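Phosphoribosylaminoimidazole-succinocarboxamide synthase (Thermotoga maritima, PDB 1KUT) catalyses the ATP-dependent joining of L-aspartate to the carboxylate of a phosphoribosyl aminoimidazole, giving SAICAR in de novo purine biosynthesis. Local coordinates at residues B[7-12]-B[20-25]; B[75-80]-B[180-185]; B[86-91]-B[164-169]. One frame throughout, in Å; residues are numbered along the deposited sequence.

Contact 1: residues B[7-12]-B[20-25]; sequences TKIVKV and EFKDDI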
loop_
_atom_site.group_PDB
_atom_site.type_symbol
_atom_site.label_atom_id
_atom_site.label_comp_id
_atom_site.label_asym_id
_atom_site.label_seq_id
_atom_site.Cartn_x
_atom_site.Cartn_y
_atom_site.Cartn_z
ATOM N N THR B 7 16.969 -15.512 -9.592
ATOM C CA THR B 7 18.362 -15.170 -9.901
ATOM C C THR B 7 19.386 -15.952 -9.094
ATOM O O THR B 7 20.602 -15.844 -9.321
ATOM C CB THR B 7 18.652 -13.672 -9.677
ATOM O OG1 THR B 7 18.743 -13.393 -8.273
ATOM C CG2 THR B 7 17.550 -12.827 -10.289
ATOM N N LYS B 8 18.905 -16.732 -8.140
ATOM C CA LYS B 8 19.813 -17.510 -7.326
ATOM C C LYS B 8 19.143 -18.744 -6.760
ATOM O O LYS B 8 17.910 -18.839 -6.717
ATOM C CB LYS B 8 20.398 -16.641 -6.202
ATOM C CG LYS B 8 19.378 -15.801 -5.494
ATOM C CD LYS B 8 20.052 -14.735 -4.660
ATOM C CE LYS B 8 19.046 -13.689 -4.237
ATOM N NZ LYS B 8 18.441 -13.001 -5.406
ATOM N N ILE B 9 19.985 -19.687 -6.346
ATOM C CA ILE B 9 19.550 -20.950 -5.781
ATOM C C ILE B 9 20.108 -21.049 -4.363
ATOM O O ILE B 9 21.292 -20.776 -4.126
ATOM C CB ILE B 9 20.115 -22.126 -6.606
ATOM C CG1 ILE B 9 19.815 -21.915 -8.089
ATOM C CG2 ILE B 9 19.508 -23.434 -6.148
ATOM C CD1 ILE B 9 20.604 -22.827 -9.007
ATOM N N VAL B 10 19.265 -21.432 -3.414
ATOM C CA VAL B 10 19.733 -21.581 -2.050
ATOM C C VAL B 10 19.770 -23.063 -1.690
ATOM O O VAL B 10 18.854 -23.824 -2.004
ATOM C CB VAL B 10 18.828 -20.826 -1.049
ATOM C CG1 VAL B 10 17.500 -21.535 -0.908
ATOM C CG2 VAL B 10 19.516 -20.723 0.293
ATOM N N LYS B 11 20.847 -23.474 -1.041
ATOM C CA LYS B 11 20.997 -24.856 -0.634
ATOM C C LYS B 11 21.459 -24.920 0.810
ATOM O O LYS B 11 22.563 -24.483 1.150
ATOM C CB LYS B 11 21.990 -25.572 -1.547
ATOM C CG LYS B 11 21.396 -25.969 -2.888
ATOM C CD LYS B 11 22.488 -26.313 -3.896
ATOM C CE LYS B 11 21.932 -27.146 -5.043
ATOM N NZ LYS B 11 21.567 -28.536 -4.605
ATOM N N VAL B 12 20.590 -25.459 1.656
ATOM C CA VAL B 12 20.872 -25.600 3.072
ATOM C C VAL B 12 21.837 -26.750 3.294
ATOM O O VAL B 12 21.500 -27.920 3.087
ATOM C CB VAL B 12 19.581 -25.837 3.847
ATOM C CG1 VAL B 12 19.002 -24.499 4.295
ATOM C CG2 VAL B 12 18.572 -26.559 2.948
ATOM N N GLU B 20 23.827 -19.689 -4.308
ATOM C CA GLU B 20 24.498 -19.605 -5.593
ATOM C C GLU B 20 23.785 -18.654 -6.527
ATOM O O GLU B 20 22.589 -18.782 -6.772
ATOM C CB GLU B 20 24.574 -20.969 -6.259
ATOM C CG GLU B 20 25.206 -20.906 -7.626
ATOM C CD GLU B 20 25.283 -22.257 -8.278
ATOM O OE1 GLU B 20 25.751 -22.330 -9.437
ATOM O OE2 GLU B 20 24.877 -23.250 -7.628
ATOM N N PHE B 21 24.534 -17.707 -7.066
ATOM C CA PHE B 21 23.946 -16.742 -7.969
ATOM C C PHE B 21 23.952 -17.270 -9.393
ATOM O O PHE B 21 24.974 -17.735 -9.878
ATOM C CB PHE B 21 24.707 -15.418 -7.865
ATOM C CG PHE B 21 24.419 -14.651 -6.593
ATOM C CD1 PHE B 21 24.651 -15.228 -5.347
ATOM C CD2 PHE B 21 23.899 -13.359 -6.643
ATOM C CE1 PHE B 21 24.369 -14.531 -4.176
ATOM C CE2 PHE B 21 23.618 -12.663 -5.476
ATOM C CZ PHE B 21 23.852 -13.248 -4.244
ATOM N N LYS B 22 22.794 -17.218 -10.044
ATOM C CA LYS B 22 22.665 -17.675 -11.423
ATOM C C LYS B 22 22.976 -16.522 -12.375
ATOM O O LYS B 22 23.212 -15.399 -11.934
ATOM C CB LYS B 22 21.252 -18.206 -11.685
ATOM C CG LYS B 22 20.943 -19.528 -10.983
ATOM C CD LYS B 22 19.583 -20.091 -11.399
ATOM C CE LYS B 22 18.431 -19.255 -10.851
ATOM N NZ LYS B 22 17.090 -19.817 -11.242
ATOM N N ASP B 23 22.967 -16.798 -13.678
ATOM C CA ASP B 23 23.272 -15.775 -14.680
ATOM C C ASP B 23 22.032 -15.243 -15.402
ATOM O O ASP B 23 22.152 -14.472 -16.356
ATOM C CB ASP B 23 24.249 -16.341 -15.710
ATOM C CG ASP B 23 25.532 -16.837 -15.086
ATOM O OD1 ASP B 23 26.208 -17.678 -15.708
ATOM O OD2 ASP B 23 25.877 -16.384 -13.977
ATOM N N ASP B 24 20.855 -15.650 -14.935
ATOM C CA ASP B 24 19.573 -15.242 -15.521
ATOM C C ASP B 24 19.243 -13.750 -15.369
ATOM O O ASP B 24 19.894 -13.025 -14.611
ATOM C CB ASP B 24 18.438 -16.050 -14.885
ATOM C CG ASP B 24 18.719 -17.544 -14.861
ATOM O OD1 ASP B 24 17.942 -18.284 -14.215
ATOM O OD2 ASP B 24 19.713 -17.981 -15.484
ATOM N N ILE B 25 18.215 -13.305 -16.092
ATOM C CA ILE B 25 17.752 -11.915 -16.036
ATOM C C ILE B 25 16.223 -11.910 -16.021
ATOM O O ILE B 25 15.596 -12.924 -16.332
ATOM C CB ILE B 25 18.211 -11.102 -17.261
ATOM C CG1 ILE B 25 19.729 -11.227 -17.440
ATOM C CG2 ILE B 25 17.803 -9.632 -17.089
ATOM C CD1 ILE B 25 20.544 -10.655 -16.286
#

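Contact 2: residues B[75-80]-B[180-185]; sequences IPLKMF and NVVLGD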
loop_
_atom_site.group_PDB
_atom_site.type_symbol
_atom_site.label_atom_id
_atom_site.label_comp_id
_atom_site.label_asym_id
_atom_site.label_seq_id
_atom_site.Cartn_x
_atom_site.Cartn_y
_atom_site.Cartn_z
ATOM N N ILE B 75 24.024 -17.619 6.680
ATOM C CA ILE B 75 23.417 -18.222 7.855
ATOM C C ILE B 75 21.933 -18.378 7.535
ATOM O O ILE B 75 21.309 -17.473 6.980
ATOM C CB ILE B 75 23.521 -17.311 9.101
ATOM C CG1 ILE B 75 22.808 -15.991 8.823
ATOM C CG2 ILE B 75 24.968 -17.058 9.458
ATOM C CD1 ILE B 75 22.721 -15.071 10.026
ATOM N N PRO B 76 21.347 -19.534 7.871
ATOM C CA PRO B 76 19.921 -19.701 7.576
ATOM C C PRO B 76 19.059 -18.626 8.230
ATOM O O PRO B 76 19.376 -18.116 9.310
ATOM C CB PRO B 76 19.613 -21.100 8.112
ATOM C CG PRO B 76 20.718 -21.353 9.117
ATOM C CD PRO B 76 21.918 -20.758 8.450
ATOM N N LEU B 77 17.977 -18.269 7.552
ATOM C CA LEU B 77 17.053 -17.270 8.069
ATOM C C LEU B 77 15.658 -17.729 7.729
ATOM O O LEU B 77 15.460 -18.408 6.729
ATOM C CB LEU B 77 17.286 -15.916 7.405
ATOM C CG LEU B 77 18.590 -15.141 7.618
ATOM C CD1 LEU B 77 18.579 -13.917 6.701
ATOM C CD2 LEU B 77 18.724 -14.706 9.069
ATOM N N LYS B 78 14.692 -17.399 8.572
ATOM C CA LYS B 78 13.317 -17.733 8.236
ATOM C C LYS B 78 12.845 -16.424 7.585
ATOM O O LYS B 78 12.476 -15.467 8.269
ATOM C CB LYS B 78 12.480 -18.054 9.481
ATOM C CG LYS B 78 11.183 -18.801 9.118
ATOM C CD LYS B 78 10.277 -19.069 10.325
ATOM C CE LYS B 78 9.087 -19.944 9.913
ATOM N NZ LYS B 78 8.360 -19.362 8.738
HETATM N N MSE B 79 12.897 -16.385 6.256
HETATM C CA MSE B 79 12.537 -15.189 5.496
HETATM C C MSE B 79 11.087 -14.713 5.612
HETATM O O MSE B 79 10.167 -15.509 5.827
HETATM C CB MSE B 79 12.870 -15.418 4.019
HETATM C CG MSE B 79 14.353 -15.695 3.734
HETATM SE SE MSE B 79 15.551 -14.242 4.269
HETATM C CE MSE B 79 14.827 -12.845 3.132
ATOM N N PHE B 80 10.895 -13.401 5.498
ATOM C CA PHE B 80 9.558 -12.823 5.504
ATOM C C PHE B 80 9.161 -12.762 4.027
ATOM O O PHE B 80 9.987 -12.421 3.178
ATOM C CB PHE B 80 9.555 -11.397 6.058
ATOM C CG PHE B 80 9.752 -11.309 7.550
ATOM C CD1 PHE B 80 11.017 -11.383 8.107
ATOM C CD2 PHE B 80 8.664 -11.107 8.395
ATOM C CE1 PHE B 80 11.193 -11.250 9.488
ATOM C CE2 PHE B 80 8.838 -10.973 9.774
ATOM C CZ PHE B 80 10.103 -11.044 10.314
ATOM N N ASN B 180 16.324 -12.498 15.524
ATOM C CA ASN B 180 16.778 -11.185 15.102
ATOM C C ASN B 180 16.386 -10.949 13.648
ATOM O O ASN B 180 16.346 -11.886 12.847
ATOM C CB ASN B 180 18.303 -11.069 15.248
ATOM C CG ASN B 180 18.746 -10.880 16.694
ATOM O OD1 ASN B 180 18.508 -9.829 17.294
ATOM N ND2 ASN B 180 19.391 -11.897 17.256
ATOM N N VAL B 181 16.057 -9.702 13.325
ATOM C CA VAL B 181 15.726 -9.336 11.958
ATOM C C VAL B 181 17.099 -9.222 11.282
ATOM O O VAL B 181 18.006 -8.542 11.783
ATOM C CB VAL B 181 14.944 -7.982 11.906
ATOM C CG1 VAL B 181 14.856 -7.458 10.480
ATOM C CG2 VAL B 181 13.530 -8.193 12.455
ATOM N N VAL B 182 17.256 -9.929 10.165
ATOM C CA VAL B 182 18.518 -9.951 9.429
ATOM C C VAL B 182 18.282 -9.728 7.936
ATOM O O VAL B 182 17.306 -10.234 7.371
ATOM C CB VAL B 182 19.214 -11.313 9.602
ATOM C CG1 VAL B 182 20.563 -11.314 8.907
ATOM C CG2 VAL B 182 19.369 -11.630 11.091
ATOM N N LEU B 183 19.185 -8.974 7.310
ATOM C CA LEU B 183 19.107 -8.694 5.889
ATOM C C LEU B 183 19.490 -9.960 5.130
ATOM O O LEU B 183 20.566 -10.514 5.326
ATOM C CB LEU B 183 20.071 -7.562 5.509
ATOM C CG LEU B 183 20.036 -7.199 4.013
ATOM C CD1 LEU B 183 18.810 -6.334 3.728
ATOM C CD2 LEU B 183 21.305 -6.460 3.613
ATOM N N GLY B 184 18.590 -10.433 4.279
ATOM C CA GLY B 184 18.887 -11.613 3.492
ATOM C C GLY B 184 19.077 -11.185 2.051
ATOM O O GLY B 184 19.581 -10.095 1.769
ATOM N N ASP B 185 18.660 -12.049 1.143
ATOM C CA ASP B 185 18.738 -11.818 -0.288
ATOM C C ASP B 185 20.082 -11.308 -0.781
ATOM O O ASP B 185 21.116 -11.875 -0.437
ATOM C CB ASP B 185 17.628 -10.873 -0.731
ATOM C CG ASP B 185 17.230 -11.100 -2.186
ATOM O OD1 ASP B 185 16.917 -12.257 -2.530
ATOM O OD2 ASP B 185 17.232 -10.139 -2.982
#

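Contact 3: residues B[86-91]-B[164-169]; sequences VRLKKA and FELWDI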
loop_
_atom_site.group_PDB
_atom_site.type_symbol
_atom_site.label_atom_id
_atom_site.label_comp_id
_atom_site.label_asym_id
_atom_site.label_seq_id
_atom_site.Cartn_x
_atom_site.Cartn_y
_atom_site.Cartn_z
ATOM N N VAL B 86 13.165 1.108 -0.378
ATOM C CA VAL B 86 13.432 2.430 0.146
ATOM C C VAL B 86 13.686 3.327 -1.055
ATOM O O VAL B 86 14.490 2.992 -1.945
ATOM C CB VAL B 86 14.657 2.448 1.070
ATOM C CG1 VAL B 86 14.885 3.857 1.590
ATOM C CG2 VAL B 86 14.438 1.504 2.240
ATOM N N ARG B 87 12.991 4.456 -1.109
ATOM C CA ARG B 87 13.183 5.367 -2.219
ATOM C C ARG B 87 13.795 6.658 -1.722
ATOM O O ARG B 87 13.368 7.206 -0.709
ATOM C CB ARG B 87 11.849 5.666 -2.906
ATOM C CG ARG B 87 11.200 4.437 -3.519
ATOM C CD ARG B 87 9.804 4.735 -3.991
ATOM N NE ARG B 87 9.095 3.500 -4.305
ATOM C CZ ARG B 87 9.330 2.743 -5.372
ATOM N NH1 ARG B 87 10.260 3.096 -6.248
ATOM N NH2 ARG B 87 8.638 1.624 -5.553
ATOM N N LEU B 88 14.814 7.121 -2.444
ATOM C CA LEU B 88 15.503 8.354 -2.133
ATOM C C LEU B 88 15.139 9.348 -3.226
ATOM O O LEU B 88 15.137 10.559 -3.008
ATOM C CB LEU B 88 17.018 8.119 -2.132
ATOM C CG LEU B 88 17.742 7.970 -0.790
ATOM C CD1 LEU B 88 16.926 7.158 0.164
ATOM C CD2 LEU B 88 19.099 7.330 -1.020
ATOM N N LYS B 89 14.836 8.823 -4.406
ATOM C CA LYS B 89 14.467 9.649 -5.542
ATOM C C LYS B 89 13.289 9.017 -6.251
ATOM O O LYS B 89 13.131 7.796 -6.239
ATOM C CB LYS B 89 15.631 9.791 -6.520
ATOM C CG LYS B 89 16.864 10.488 -5.945
ATOM C CD LYS B 89 17.851 10.850 -7.042
ATOM C CE LYS B 89 19.154 11.417 -6.471
ATOM N NZ LYS B 89 18.941 12.539 -5.513
ATOM N N LYS B 90 12.464 9.855 -6.867
ATOM C CA LYS B 90 11.277 9.385 -7.571
ATOM C C LYS B 90 11.656 8.614 -8.820
ATOM O O LYS B 90 12.294 9.157 -9.716
ATOM C CB LYS B 90 10.390 10.567 -7.976
ATOM C CG LYS B 90 9.889 11.436 -6.840
ATOM C CD LYS B 90 9.047 12.580 -7.408
ATOM C CE LYS B 90 8.597 13.570 -6.334
ATOM N NZ LYS B 90 8.011 14.818 -6.941
ATOM N N ALA B 91 11.238 7.355 -8.895
ATOM C CA ALA B 91 11.541 6.534 -10.054
ATOM C C ALA B 91 10.680 5.283 -10.127
ATOM O O ALA B 91 10.081 4.863 -9.133
ATOM C CB ALA B 91 12.992 6.151 -10.027
ATOM N N PHE B 164 28.348 8.657 -7.158
ATOM C CA PHE B 164 27.255 7.903 -7.741
ATOM C C PHE B 164 26.135 8.078 -6.747
ATOM O O PHE B 164 26.382 8.092 -5.540
ATOM C CB PHE B 164 27.596 6.425 -7.872
ATOM C CG PHE B 164 28.309 6.088 -9.138
ATOM C CD1 PHE B 164 29.698 5.994 -9.169
ATOM C CD2 PHE B 164 27.590 5.876 -10.312
ATOM C CE1 PHE B 164 30.359 5.689 -10.357
ATOM C CE2 PHE B 164 28.239 5.575 -11.498
ATOM C CZ PHE B 164 29.627 5.479 -11.524
ATOM N N GLU B 165 24.911 8.236 -7.241
ATOM C CA GLU B 165 23.787 8.408 -6.344
ATOM C C GLU B 165 22.792 7.270 -6.385
ATOM O O GLU B 165 22.381 6.787 -7.448
ATOM C CB GLU B 165 23.087 9.740 -6.596
ATOM C CG GLU B 165 22.954 10.132 -8.046
ATOM C CD GLU B 165 22.209 11.447 -8.201
ATOM O OE1 GLU B 165 22.555 12.416 -7.478
ATOM O OE2 GLU B 165 21.283 11.509 -9.043
ATOM N N LEU B 166 22.428 6.843 -5.182
ATOM C CA LEU B 166 21.496 5.755 -4.983
ATOM C C LEU B 166 20.084 6.280 -5.105
ATOM O O LEU B 166 19.652 7.095 -4.302
ATOM C CB LEU B 166 21.719 5.153 -3.597
ATOM C CG LEU B 166 20.854 3.954 -3.248
ATOM C CD1 LEU B 166 21.017 2.877 -4.318
ATOM C CD2 LEU B 166 21.259 3.439 -1.874
ATOM N N TRP B 167 19.362 5.818 -6.120
ATOM C CA TRP B 167 17.992 6.259 -6.334
ATOM C C TRP B 167 17.009 5.546 -5.421
ATOM O O TRP B 167 16.186 6.176 -4.750
ATOM C CB TRP B 167 17.618 6.024 -7.783
ATOM C CG TRP B 167 18.168 7.052 -8.662
ATOM C CD1 TRP B 167 19.387 7.667 -8.546
ATOM C CD2 TRP B 167 17.539 7.612 -9.818
ATOM N NE1 TRP B 167 19.552 8.579 -9.565
ATOM C CE2 TRP B 167 18.433 8.565 -10.360
ATOM C CE3 TRP B 167 16.305 7.403 -10.453
ATOM C CZ2 TRP B 167 18.128 9.303 -11.505
ATOM C CZ3 TRP B 167 16.009 8.132 -11.585
ATOM C CH2 TRP B 167 16.916 9.071 -12.102
ATOM N N ASP B 168 17.084 4.223 -5.431
ATOM C CA ASP B 168 16.242 3.377 -4.600
ATOM C C ASP B 168 16.834 1.980 -4.567
ATOM O O ASP B 168 17.710 1.639 -5.369
ATOM C CB ASP B 168 14.808 3.334 -5.113
ATOM C CG ASP B 168 14.718 2.907 -6.549
ATOM O OD1 ASP B 168 15.517 2.039 -6.959
ATOM O OD2 ASP B 168 13.829 3.428 -7.266
ATOM N N ILE B 169 16.345 1.165 -3.643
ATOM C CA ILE B 169 16.880 -0.165 -3.470
ATOM C C ILE B 169 15.825 -1.007 -2.780
ATOM O O ILE B 169 15.022 -0.485 -2.023
ATOM C CB ILE B 169 18.180 -0.065 -2.607
ATOM C CG1 ILE B 169 18.761 -1.447 -2.321
ATOM C CG2 ILE B 169 17.883 0.654 -1.295
ATOM C CD1 ILE B 169 20.151 -1.384 -1.801
HETATM O O HOH W 1 11.959 5.432 -6.442
#

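Contact 1: residues B[7-12]-B[20-25]
K8 and F21 face each other as an antiparallel non-hydrogen-bonded pair, and the next pair, I9 with E20, is the hydrogen-bonded one. At that pair two backbone bonds run in opposite senses: I9 N donates to E20 O at 2.8 Å, and E20 N donates back to I9 O at the same length. A third bond, K22 N to T7 O at 2.7 Å, continues the pairing where both segments have become loop. These bonds tie together the open end of a beta hairpin made by strands 8-13 and 16-21, in the five-stranded antiparallel sheet of the SAICAR synthetase fold. On the K8 and F21 face, the lysine chain runs alongside the phenyl group and lays CD over the ring, 4.2 Å from the centroid and 15° off its normal, a CH-pi contact. CG of K8 sits between the backbone N and the carbonyl carbon (chi1 45°), and the chain stays extended until chi4 turns NZ away from the ring. NZ then bonds T7 OG1 at 2.9 Å and forms a salt bridge with E186. Beyond this pair, F21 packs on helix 39-55. On the I9 side of the sheet the aliphatic part of K22 crosses the isoleucine at about a right angle, with K22 CD 3.8 Å from I9 CD1. The bend at chi3 of K22 (-70°) brings CE to 3.7 Å from K8 N, while NZ pairs with E4 and only weakly with D24 OD1, 3.5 Å away. E20 extends its carboxylate to R70.

Contact 2: residues B[75-80]-B[180-185]
L77 meets V182 through its two methyl groups, and its course from the backbone explains how. CB points toward segment 180-185, and CG stands anti to the carbonyl carbon (chi1 -66°), carrying the branch across the valine at about a right angle. From CG, CD2 goes to V182 CB at 3.5 Å, close for two carbons, and also meets V182 CG2 at 3.7 Å. CD1 also rests on the valine, 3.9 Å from V182 CG1, and reaches on to the backbone, where it lies 4.0 Å from G184 CA. Both methyls of the leucine therefore bear on one valine, so this pair meets through apolar contact. At the margins, I75 CD1 approaches V182 CG1 at 4.5 Å, and the CE methyl of selenomethionine M79 lies 4.3 Å from G184 CA. The touching parts, 75-79 and 182-185, run 83° apart, so this is a crossing of apolar side chains and not strand pairing. Each has its own backbone partners: K78 and F80 bond to L175 and F173, while V182 bonds to G174, all on strand 164-175. F80, V181 and L183 pack against helix 138-160.

Contact 3: residues B[86-91]-B[164-169]
K89 lays its CD over one face of the W167 indole, 3.9 Å from the centroid of the five-membered ring and 13° off its normal, while A91 CB meets the ring at its edge, 3.6 Å from CE3. Past the ring, the lysine CE comes to 3.3 Å from E165 OE2, and NZ pairs with D105. The same OE2 takes a weak bond from W167 NE1 at 3.4 Å, which ties the indole edge to its own strand. With an alanine in place of W167, K89 CD and A91 CB would probably lose the surface they pack on, and E165 OE2 its weak indole partner. On the backbone, W167 O accepts from L88 N (2.8 Å) and K89 N (3.0 Å); this double grip holds the chain where it turns at L88. R87 NE pairs with E112, while R87 NH1 makes a long salt bridge of 3.7 Å with D168 OD2, the guanidinium and carboxylate planes 86° apart. Water 1 joins these two, in the guanidinium plane, 2.9 Å from R87 NH1. R87 with D168 is a non-hydrogen-bonded antiparallel pair, V86 with I169 the hydrogen-bonded one, packing on helix 138-160; strand 105-115 flanks R87, and strand 192-196 pairs with strand 164-175.

Overall arrangement
Contacts 2 and 3 share one antiparallel sheet: both use strand 78-87, contact 3 pairs it directly with strand 164-175, and contact 2 sets its start across strand 181-183, the next neighbour of 164-175. Contact 3 is nested in the chain loop that contact 2 closes, yet their centres lie about 23 Å apart, on opposite sides of the chain's centre. Contact 1, in the other sheet, precedes both along the chain. It reaches contact 2 through K8 NZ and D185 OD1, a long, weak ion pair at 3.3 Å, whereas its nearest atoms stay about 12 Å from contact 3. Contacts 1 and 3 also lie on opposite sides of the chain's centre, about 25 Å apart between centres.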